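Side-chain contact in E3 SUMO-protein ligase SIZ2 (Saccharomyces cerevisiae, PDB 6U75), which acts as a SUMO E3 ligase of the PIAS family, promoting attachment of SUMO to target proteins, possibly including septins: residues P222-P227 with I233-L238. Residues are numbered along the deposited sequence; the frame is centred on the assembly and turned at random.
With ZN (zinc ion), chain C.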
ATOM      1  N   PRO A 222       1.807   3.679  -2.180  1.00 37.36           N
ATOM      2  CA  PRO A 222       0.438   3.151  -2.286  1.00 36.44           C
ATOM      3  C   PRO A 222      -0.380   3.764  -3.414  1.00 37.84           C
ATOM      4  O   PRO A 222      -1.320   4.524  -3.163  1.00 41.08           O
ATOM      5  CB  PRO A 222      -0.170   3.482  -0.914  1.00 37.05           C
ATOM      6  CG  PRO A 222       0.994   3.742  -0.016  1.00 43.91           C
ATOM      7  CD  PRO A 222       2.039   4.345  -0.888  1.00 37.21           C
ATOM      8  N   THR A 223      -0.041   3.432  -4.662  1.00 38.71           N
ATOM      9  CA  THR A 223      -0.862   3.862  -5.789  1.00 35.29           C
ATOM     10  C   THR A 223      -2.050   2.934  -6.004  1.00 37.19           C
ATOM     11  O   THR A 223      -3.121   3.387  -6.424  1.00 47.01           O
ATOM     12  CB  THR A 223      -0.027   3.921  -7.070  1.00 37.36           C
ATOM     13  OG1 THR A 223       0.210   2.592  -7.553  1.00 47.76           O
ATOM     14  CG2 THR A 223       1.305   4.602  -6.811  1.00 40.39           C
ATOM     15  N   TRP A 224      -1.878   1.645  -5.721  1.00 39.00           N
ATOM     16  CA  TRP A 224      -2.925   0.643  -5.896  1.00 36.62           C
ATOM     17  C   TRP A 224      -3.535   0.730  -7.291  1.00 36.48           C
ATOM     18  O   TRP A 224      -4.754   0.763  -7.471  1.00 42.97           O
ATOM     19  CB  TRP A 224      -3.986   0.774  -4.807  1.00 35.96           C
ATOM     20  CG  TRP A 224      -3.465   0.297  -3.494  1.00 35.88           C
ATOM     21  CD1 TRP A 224      -3.017   1.063  -2.460  1.00 40.24           C
ATOM     22  CD2 TRP A 224      -3.301  -1.064  -3.088  1.00 39.35           C
ATOM     23  NE1 TRP A 224      -2.595   0.262  -1.427  1.00 37.86           N
ATOM     24  CE2 TRP A 224      -2.758  -1.049  -1.789  1.00 31.87           C
ATOM     25  CE3 TRP A 224      -3.567  -2.296  -3.694  1.00 34.59           C
ATOM     26  CZ2 TRP A 224      -2.479  -2.216  -1.084  1.00 26.86           C
ATOM     27  CZ3 TRP A 224      -3.289  -3.452  -2.994  1.00 34.23           C
ATOM     28  CH2 TRP A 224      -2.750  -3.405  -1.702  1.00 26.45           C
ATOM     29  N   GLN A 225      -2.657   0.758  -8.289  1.00 51.14           N
ATOM     30  CA  GLN A 225      -3.036   0.709  -9.692  1.00 48.07           C
ATOM     31  C   GLN A 225      -2.386  -0.508 -10.329  1.00 40.11           C
ATOM     32  O   GLN A 225      -1.209  -0.793 -10.084  1.00 44.84           O
ATOM     33  CB  GLN A 225      -2.607   1.978 -10.430  1.00 52.41           C
ATOM     34  CG  GLN A 225      -3.243   3.249  -9.893  1.00 55.55           C
ATOM     35  CD  GLN A 225      -2.675   4.498 -10.537  1.00 68.40           C
ATOM     36  OE1 GLN A 225      -2.008   4.429 -11.570  1.00 69.15           O
ATOM     37  NE2 GLN A 225      -2.930   5.648  -9.924  1.00 61.36           N
ATOM     38  N   CYS A 226      -3.158  -1.227 -11.132  1.00 39.98           N
ATOM     39  CA  CYS A 226      -2.635  -2.401 -11.812  1.00 45.20           C
ATOM     40  C   CYS A 226      -1.380  -2.021 -12.600  1.00 43.42           C
ATOM     41  O   CYS A 226      -1.418  -1.071 -13.394  1.00 40.48           O
ATOM     42  CB  CYS A 226      -3.694  -2.979 -12.751  1.00 51.65           C
ATOM     43  SG  CYS A 226      -3.158  -4.426 -13.689  1.00 56.59           S
ATOM     44  N   PRO A 227      -0.258  -2.729 -12.416  1.00 49.67           N
ATOM     45  CA  PRO A 227       0.958  -2.388 -13.170  1.00 48.02           C
ATOM     46  C   PRO A 227       0.822  -2.546 -14.678  1.00 47.28           C
ATOM     47  O   PRO A 227       1.771  -2.236 -15.404  1.00 54.57           O
ATOM     48  CB  PRO A 227       2.008  -3.369 -12.615  1.00 44.72           C
ATOM     49  CG  PRO A 227       1.447  -3.879 -11.338  1.00 51.21           C
ATOM     50  CD  PRO A 227      -0.035  -3.876 -11.519  1.00 37.85           C
ATOM     51  N   ILE A 233      -7.217  -0.695  -8.261  1.00 49.00           N
ATOM     52  CA  ILE A 233      -7.662  -1.953  -7.685  1.00 50.12           C
ATOM     53  C   ILE A 233      -7.482  -1.887  -6.173  1.00 48.79           C
ATOM     54  O   ILE A 233      -6.919  -0.936  -5.629  1.00 44.46           O
ATOM     55  CB  ILE A 233      -6.915  -3.165  -8.273  1.00 49.49           C
ATOM     56  CG1 ILE A 233      -5.402  -2.997  -8.110  1.00 46.30           C
ATOM     57  CG2 ILE A 233      -7.273  -3.344  -9.739  1.00 49.93           C
ATOM     58  CD1 ILE A 233      -4.608  -4.204  -8.554  1.00 37.91           C
ATOM     59  N   LYS A 234      -7.977  -2.919  -5.497  1.00 46.29           N
ATOM     60  CA  LYS A 234      -7.926  -3.003  -4.046  1.00 45.71           C
ATOM     61  C   LYS A 234      -7.390  -4.368  -3.640  1.00 38.12           C
ATOM     62  O   LYS A 234      -7.451  -5.337  -4.401  1.00 32.00           O
ATOM     63  CB  LYS A 234      -9.308  -2.755  -3.427  1.00 51.82           C
ATOM     64  CG  LYS A 234      -9.825  -1.339  -3.662  1.00 51.85           C
ATOM     65  CD  LYS A 234     -11.310  -1.311  -3.996  1.00 59.14           C
ATOM     66  CE  LYS A 234     -12.174  -1.505  -2.762  1.00 70.11           C
ATOM     67  NZ  LYS A 234     -13.625  -1.520  -3.107  1.00 72.36           N
ATOM     68  N   PHE A 235      -6.858  -4.427  -2.417  1.00 35.46           N
ATOM     69  CA  PHE A 235      -6.175  -5.633  -1.960  1.00 33.32           C
ATOM     70  C   PHE A 235      -7.067  -6.863  -2.070  1.00 33.11           C
ATOM     71  O   PHE A 235      -6.609  -7.935  -2.484  1.00 41.08           O
ATOM     72  CB  PHE A 235      -5.702  -5.444  -0.520  1.00 31.90           C
ATOM     73  CG  PHE A 235      -5.096  -6.676   0.084  1.00 28.97           C
ATOM     74  CD1 PHE A 235      -3.890  -7.168  -0.380  1.00 32.34           C
ATOM     75  CD2 PHE A 235      -5.731  -7.341   1.118  1.00 26.85           C
ATOM     76  CE1 PHE A 235      -3.331  -8.301   0.171  1.00 35.68           C
ATOM     77  CE2 PHE A 235      -5.176  -8.474   1.674  1.00 39.28           C
ATOM     78  CZ  PHE A 235      -3.974  -8.955   1.200  1.00 40.46           C
ATOM     79  N   ASP A 236      -8.343  -6.733  -1.707  1.00 44.88           N
ATOM     80  CA  ASP A 236      -9.237  -7.884  -1.690  1.00 39.08           C
ATOM     81  C   ASP A 236      -9.628  -8.359  -3.083  1.00 38.31           C
ATOM     82  O   ASP A 236     -10.260  -9.414  -3.201  1.00 43.63           O
ATOM     83  CB  ASP A 236     -10.494  -7.552  -0.885  1.00 51.96           C
ATOM     84  CG  ASP A 236     -10.196  -7.302   0.581  1.00 72.46           C
ATOM     85  OD1 ASP A 236      -9.281  -7.958   1.123  1.00 57.50           O
ATOM     86  OD2 ASP A 236     -10.874  -6.448   1.191  1.00 96.12           O
ATOM     87  N   GLN A 237      -9.272  -7.621  -4.134  1.00 43.96           N
ATOM     88  CA  GLN A 237      -9.538  -8.063  -5.498  1.00 39.87           C
ATOM     89  C   GLN A 237      -8.428  -8.936  -6.065  1.00 41.79           C
ATOM     90  O   GLN A 237      -8.646  -9.608  -7.079  1.00 37.74           O
ATOM     91  CB  GLN A 237      -9.741  -6.855  -6.418  1.00 38.50           C
ATOM     92  CG  GLN A 237     -10.939  -5.994  -6.059  1.00 49.99           C
ATOM     93  CD  GLN A 237     -11.071  -4.780  -6.957  1.00 55.59           C
ATOM     94  OE1 GLN A 237     -10.464  -4.714  -8.025  1.00 66.83           O
ATOM     95  NE2 GLN A 237     -11.864  -3.808  -6.522  1.00 51.68           N
ATOM     96  N   LEU A 238      -7.252  -8.941  -5.441  1.00 44.27           N
ATOM     97  CA  LEU A 238      -6.127  -9.709  -5.957  1.00 43.71           C
ATOM     98  C   LEU A 238      -6.402 -11.202  -5.835  1.00 36.94           C
ATOM     99  O   LEU A 238      -6.785 -11.689  -4.768  1.00 46.58           O
ATOM    100  CB  LEU A 238      -4.851  -9.349  -5.200  1.00 44.78           C
ATOM    101  CG  LEU A 238      -4.421  -7.883  -5.265  1.00 38.73           C
ATOM    102  CD1 LEU A 238      -3.233  -7.631  -4.351  1.00 36.09           C
ATOM    103  CD2 LEU A 238      -4.090  -7.485  -6.693  1.00 37.41           C
TER
HETATM  104 ZN    ZN C 501      -5.149  -4.883 -14.814  1.00 47.51          ZN
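In the SP-RING zinc finger of this ligase, the chain around zinc ligand Cys226 is joined to residues 233-238 by one backbone hydrogen bond, the indole of Trp224 and the side chain of Ile233. The bond runs from Ile233 N to Trp224 O, 3.0 Å long and fairly straight at 157° on the hydrogen, with the donor tilted out of the carbonyl plane. It closes the loop between Trp224 and Ile233, which carries both cysteines of the CxxC pair, Cys226 and Cys229.

Trp224 suits its place because a broad, flat ring is long enough to reach the second segment while its backbone carbonyl bonds Ile233. Its CG stands anti to its own carbonyl carbon (chi1 -72°), which directs the six-membered ring to the start of the 3-10 turn 235-237. There CZ3 lies 3.7 Å from Phe235 N, approaching obliquely, and CH2 meets the CB methylene of Phe235 at 3.8 Å. The Trp224 and Phe235 side chains extend alongside each other in a common direction, while Leu238 CD1 reaches the indole edge, 4.4 Å from Trp224 CZ3. Phe214 of helix 211-218 also meets the indole, with the ring planes steeply inclined, and the ring of Phe235 has a cation-pi partner in Arg152.

Nearer the metal, Ile233 supplies a branched, apolar side chain suited to a buried position beside a zinc ligand. With chi1 at 56°, CG1 sits between its backbone N and carbonyl carbon, and the chain extends from there until CD1 packs 4.5 Å from Cys226 CB. Cysteine offers a soft sulfur ligand on a short arm, probably as the thiolate; Cys203, His205 and Cys229 complete the site as Cys226 SG binds the zinc ion at 2.3 Å.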